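Local coordinates for protein ADP-ribosylating toxin CARDS (Mycoplasma pneumoniae, PDB 4TLV) that transfers the ADP-ribosyl group from NAD(+) to multiple target proteins in vitro and causes vacuolization of mammalian cells, acting as the main virulence factor of the bacterium, at residues A[255-258]-A[262-265]; A[37-42]-A[127-132]. One frame throughout, in Å; residues are numbered along the deposited sequence.

Interaction 1. Residues A[255-258]-A[262-265]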
loop_
_atom_site.group_PDB
_atom_site.type_symbol
_atom_site.label_atom_id
_atom_site.label_comp_id
_atom_site.label_asym_id
_atom_site.label_seq_id
_atom_site.Cartn_x
_atom_site.Cartn_y
_atom_site.Cartn_z
ATOM N N ASP A 255 -2.111 5.874 21.557
ATOM C CA ASP A 255 -0.880 6.457 22.075
ATOM C C ASP A 255 -0.669 7.855 21.526
ATOM O O ASP A 255 -1.007 8.129 20.379
ATOM C CB ASP A 255 0.314 5.601 21.686
ATOM C CG ASP A 255 0.310 4.255 22.381
ATOM O OD1 ASP A 255 0.616 4.213 23.588
ATOM O OD2 ASP A 255 -0.020 3.247 21.723
ATOM N N ASN A 256 -0.108 8.735 22.355
ATOM C CA ASN A 256 0.295 10.069 21.911
ATOM C C ASN A 256 1.813 10.198 21.944
ATOM O O ASN A 256 2.455 9.768 22.907
ATOM C CB ASN A 256 -0.312 11.142 22.826
ATOM C CG ASN A 256 -1.811 10.988 22.999
ATOM O OD1 ASN A 256 -2.545 10.965 21.892
ATOM N ND2 ASN A 256 -2.304 10.881 24.123
ATOM N N TYR A 257 2.384 10.794 20.906
ATOM C CA TYR A 257 3.822 10.971 20.820
ATOM C C TYR A 257 4.180 12.340 20.280
ATOM O O TYR A 257 3.502 12.871 19.386
ATOM C CB TYR A 257 4.442 9.965 19.851
ATOM C CG TYR A 257 4.133 8.499 20.091
ATOM C CD1 TYR A 257 4.812 7.765 21.067
ATOM C CD2 TYR A 257 3.192 7.833 19.299
ATOM C CE1 TYR A 257 4.537 6.400 21.268
ATOM C CE2 TYR A 257 2.911 6.479 19.488
ATOM C CZ TYR A 257 3.593 5.768 20.469
ATOM O OH TYR A 257 3.318 4.427 20.643
ATOM N N ASN A 258 5.268 12.901 20.789
ATOM C CA ASN A 258 5.918 13.983 20.077
ATOM C C ASN A 258 6.414 13.413 18.760
ATOM O O ASN A 258 6.778 12.235 18.681
ATOM C CB ASN A 258 7.068 14.561 20.909
ATOM C CG ASN A 258 6.562 15.380 22.082
ATOM O OD1 ASN A 258 5.541 16.071 21.969
ATOM N ND2 ASN A 258 7.257 15.307 23.211
ATOM N N LEU A 262 7.731 9.356 17.460
ATOM C CA LEU A 262 6.740 8.501 16.808
ATOM C C LEU A 262 7.396 7.202 16.326
ATOM O O LEU A 262 8.325 7.239 15.524
ATOM C CB LEU A 262 6.110 9.286 15.635
ATOM C CG LEU A 262 4.880 8.784 14.891
ATOM C CD1 LEU A 262 3.737 8.458 15.840
ATOM C CD2 LEU A 262 4.462 9.845 13.863
ATOM N N PRO A 263 6.940 6.047 16.843
ATOM C CA PRO A 263 7.588 4.783 16.457
ATOM C C PRO A 263 7.009 4.217 15.162
ATOM O O PRO A 263 5.847 4.455 14.853
ATOM C CB PRO A 263 7.228 3.847 17.616
ATOM C CG PRO A 263 5.883 4.349 18.074
ATOM C CD PRO A 263 5.941 5.855 17.911
ATOM N N GLN A 264 7.810 3.440 14.446
ATOM C CA GLN A 264 7.343 2.768 13.235
ATOM C C GLN A 264 6.261 1.727 13.553
ATOM O O GLN A 264 5.317 1.553 12.783
ATOM C CB GLN A 264 8.512 2.070 12.554
ATOM C CG GLN A 264 8.104 1.278 11.336
ATOM C CD GLN A 264 9.086 1.447 10.203
ATOM O OE1 GLN A 264 10.216 0.945 10.258
ATOM N NE2 GLN A 264 8.668 2.168 9.169
ATOM N N TYR A 265 6.412 1.026 14.673
ATOM C CA TYR A 265 5.445 -0.016 15.056
ATOM C C TYR A 265 4.751 0.296 16.372
ATOM O O TYR A 265 5.323 0.953 17.231
ATOM C CB TYR A 265 6.134 -1.387 15.138
ATOM C CG TYR A 265 6.728 -1.778 13.822
ATOM C CD1 TYR A 265 5.915 -2.107 12.751
ATOM C CD2 TYR A 265 8.100 -1.793 13.632
ATOM C CE1 TYR A 265 6.449 -2.437 11.520
ATOM C CE2 TYR A 265 8.648 -2.132 12.397
ATOM C CZ TYR A 265 7.812 -2.452 11.348
ATOM O OH TYR A 265 8.336 -2.794 10.115
#
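Tyr257 and Pro263 meet through a CH-pi contact in which the proline ring is set against the phenol. Pro263 CD stands 3.4 Å from the centroid of the Tyr257 ring and only 10° off the ring normal, almost exactly over the middle of one face. The pyrrolidine continues toward the phenol end, bringing Pro263 CG to 3.6 Å from Tyr257 OH. The two side chains approach from opposite directions, and it is the CD-CG edge of the proline that reaches the ring. A proline CD is bonded to nitrogen, and its slightly polarised C-H groups suit the electron-rich face of a tyrosine.

Leu262 adds a second apolar contact to the ring. Its side chain crosses that of Tyr257 at about a right angle, and one branch makes the touch, with Leu262 CD1 3.6 Å from Tyr257 CD2 in an oblique approach. The leucine reaches this place because CG is anti to its own backbone N (chi1 -169°), while in Tyr257 the ring carbon CG lies anti to the carbonyl carbon (chi1 -54°), which swings the phenol over toward the returning chain. Nearer the turn, Asn258 O comes within 3.3 Å of Leu262 N, where the chain closes on itself across three intervening residues.

Both Tyr257 and Leu262 also rest on Val217 of strand 214-219, and backbone hydrogen bonds join Tyr257 to Ala215. Within the strand, Asn256 OD1 is hydrogen-bonded to Ser216 OG. This is a surface contact of apolar character: the last residues of an edge strand in a three-stranded antiparallel sheet, assigned to the NAD(+)-binding pocket region, are folded over by the linker that leads to the D2 beta-trefoil, with a tyrosine-proline CH-pi contact between the two arms beside the turn.

Interaction 2. Residues A[37-42]-A[127-132]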
loop_
_atom_site.group_PDB
_atom_site.type_symbol
_atom_site.label_atom_id
_atom_site.label_comp_id
_atom_site.label_asym_id
_atom_site.label_seq_id
_atom_site.Cartn_x
_atom_site.Cartn_y
_atom_site.Cartn_z
ATOM N N GLU A 37 -1.974 17.646 10.527
ATOM C CA GLU A 37 -2.734 17.322 11.740
ATOM C C GLU A 37 -3.747 16.204 11.490
ATOM O O GLU A 37 -4.063 15.422 12.394
ATOM C CB GLU A 37 -3.461 18.560 12.289
ATOM C CG GLU A 37 -2.505 19.559 12.952
ATOM C CD GLU A 37 -3.224 20.769 13.533
ATOM O OE1 GLU A 37 -4.454 20.886 13.354
ATOM O OE2 GLU A 37 -2.555 21.609 14.171
ATOM N N HIS A 38 -4.275 16.152 10.271
ATOM C CA HIS A 38 -5.241 15.117 9.914
ATOM C C HIS A 38 -4.571 13.745 9.780
ATOM O O HIS A 38 -5.099 12.729 10.254
ATOM C CB HIS A 38 -5.951 15.469 8.607
ATOM C CG HIS A 38 -6.822 14.371 8.103
ATOM N ND1 HIS A 38 -7.967 13.975 8.766
ATOM C CD2 HIS A 38 -6.684 13.538 7.044
ATOM C CE1 HIS A 38 -8.504 12.950 8.123
ATOM N NE2 HIS A 38 -7.751 12.672 7.070
ATOM N N ILE A 39 -3.416 13.719 9.125
ATOM C CA ILE A 39 -2.637 12.494 8.965
ATOM C C ILE A 39 -2.141 11.992 10.324
ATOM O O ILE A 39 -2.135 10.781 10.591
ATOM C CB ILE A 39 -1.409 12.724 8.045
ATOM C CG1 ILE A 39 -1.866 13.024 6.615
ATOM C CG2 ILE A 39 -0.498 11.516 8.062
ATOM C CD1 ILE A 39 -2.780 11.948 6.026
ATOM N N LEU A 40 -1.740 12.925 11.188
ATOM C CA LEU A 40 -1.127 12.554 12.469
ATOM C C LEU A 40 -2.100 12.567 13.650
ATOM O O LEU A 40 -1.706 12.313 14.793
ATOM C CB LEU A 40 0.065 13.476 12.765
ATOM C CG LEU A 40 1.179 13.491 11.723
ATOM C CD1 LEU A 40 2.199 14.579 12.056
ATOM C CD2 LEU A 40 1.843 12.113 11.691
ATOM N N SER A 41 -3.366 12.881 13.378
ATOM C CA SER A 41 -4.406 12.933 14.410
ATOM C C SER A 41 -4.028 13.849 15.585
ATOM O O SER A 41 -4.333 13.551 16.737
ATOM C CB SER A 41 -4.768 11.535 14.933
ATOM O OG SER A 41 -5.172 10.656 13.878
ATOM N N THR A 42 -3.357 14.954 15.282
ATOM C CA THR A 42 -2.963 15.926 16.302
ATOM C C THR A 42 -4.181 16.570 16.954
ATOM O O THR A 42 -5.055 17.084 16.256
ATOM C CB THR A 42 -2.135 17.055 15.685
ATOM O OG1 THR A 42 -1.076 16.490 14.916
ATOM C CG2 THR A 42 -1.553 17.968 16.786
ATOM N N THR A 127 4.888 5.144 5.369
ATOM C CA THR A 127 5.144 3.822 5.906
ATOM C C THR A 127 3.959 3.414 6.784
ATOM O O THR A 127 3.000 2.797 6.282
ATOM C CB THR A 127 6.532 3.734 6.604
ATOM O OG1 THR A 127 6.602 4.641 7.710
ATOM C CG2 THR A 127 7.640 4.078 5.607
ATOM N N SER A 128 3.970 3.847 8.036
ATOM C CA SER A 128 2.951 3.475 9.034
ATOM C C SER A 128 1.480 3.597 8.616
ATOM O O SER A 128 0.688 2.678 8.883
ATOM C CB SER A 128 3.169 4.262 10.338
ATOM O OG SER A 128 4.463 4.007 10.843
ATOM N N PHE A 129 1.099 4.729 8.017
ATOM C CA PHE A 129 -0.304 4.940 7.660
ATOM C C PHE A 129 -0.658 4.651 6.205
ATOM O O PHE A 129 -1.816 4.756 5.829
ATOM C CB PHE A 129 -0.726 6.384 7.973
ATOM C CG PHE A 129 -0.511 6.773 9.405
ATOM C CD1 PHE A 129 -1.224 6.146 10.417
ATOM C CD2 PHE A 129 0.392 7.772 9.741
ATOM C CE1 PHE A 129 -1.048 6.511 11.757
ATOM C CE2 PHE A 129 0.582 8.137 11.080
ATOM C CZ PHE A 129 -0.140 7.503 12.085
ATOM N N ALA A 130 0.331 4.321 5.382
ATOM C CA ALA A 130 0.108 4.244 3.938
ATOM C C ALA A 130 -0.907 3.166 3.523
ATOM O O ALA A 130 -1.669 3.349 2.566
ATOM C CB ALA A 130 1.445 4.030 3.212
ATOM N N TYR A 131 -0.913 2.052 4.246
ATOM C CA TYR A 131 -1.799 0.925 3.935
ATOM C C TYR A 131 -3.269 1.337 3.994
ATOM O O TYR A 131 -4.140 0.645 3.452
ATOM C CB TYR A 131 -1.573 -0.235 4.920
ATOM C CG TYR A 131 -2.214 0.030 6.271
ATOM C CD1 TYR A 131 -3.527 -0.349 6.530
ATOM C CD2 TYR A 131 -1.512 0.684 7.279
ATOM C CE1 TYR A 131 -4.127 -0.076 7.745
ATOM C CE2 TYR A 131 -2.111 0.973 8.500
ATOM C CZ TYR A 131 -3.412 0.581 8.729
ATOM O OH TYR A 131 -4.011 0.857 9.944
ATOM N N GLN A 132 -3.557 2.442 4.685
ATOM C CA GLN A 132 -4.930 2.948 4.761
ATOM C C GLN A 132 -5.500 3.353 3.394
ATOM O O GLN A 132 -6.716 3.473 3.230
ATOM C CB GLN A 132 -5.032 4.119 5.756
ATOM C CG GLN A 132 -4.748 3.698 7.200
ATOM C CD GLN A 132 -4.825 4.846 8.182
ATOM O OE1 GLN A 132 -5.305 4.549 9.370
ATOM N NE2 GLN A 132 -4.463 5.995 7.872
HETATM O O HOH W 1 -3.122 8.964 8.489
#
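The Phe129 ring carries a backbone carbonyl over one face: Ile39 O lies 3.8 Å above the ring plane, offset toward the rim on the CE2 side. Leu40 CD2 reaches the same rim obliquely, 4.2 Å from Phe129 CE2. Ile39 adds its CG2 methyl at 4.2 Å from Phe129 CD2, the two side chains sliding past each other in opposite directions. That methyl is anti to the isoleucine's own backbone N, which leaves CG1 anti to the carbonyl carbon (chi1 -67°). On the other segment, the Tyr131 ring has Gln132 CG over one face and Ser128 O in plane at its edge.

The carbonyl that sits over Phe129 is bound by water. A water donates a hydrogen bond to Ile39 O at 2.9 Å and accepts a weak one from Gln132 NE2 at 3.3 Å, joining segment 37-42 to the 3-10 segment 130-132. Gln132 is further fixed through OE1, which accepts from Ser227 N, while Ser225 touches Phe129.

No direct hydrogen bond crosses between the segments, and the three touching residues are all buried within the mART domain. The chemistry implies that the polar interaction at this backbone carbonyl of helix 35-40 comes from the bridging water; the ring face only packs against the oxygen, while Ile39 CG2 and Leu40 CD2 make loose apolar contacts with the phenyl ring.

How the interactions relate
Interactions 1 and 2 lie on the same side of the chain's centre, with their own centres about 11 Å apart, and they touch directly. Gln264 O and Ser128 OG are 3.2 Å apart, a probable though weak hydrogen bond, and Leu262 CD2 packs 4.1 Å from Leu40 CD2. Leu262 and Leu40 thus each serve two neighbourhoods. Strand 214-219 is a shared support: it pairs with strand 253-258, while Ser216 makes backbone hydrogen bonds with Leu40. The buried contact within the mART domain is thereby tied to the surface contact where the region assigned to the NAD(+)-binding pocket gives way to the linker leading toward D2.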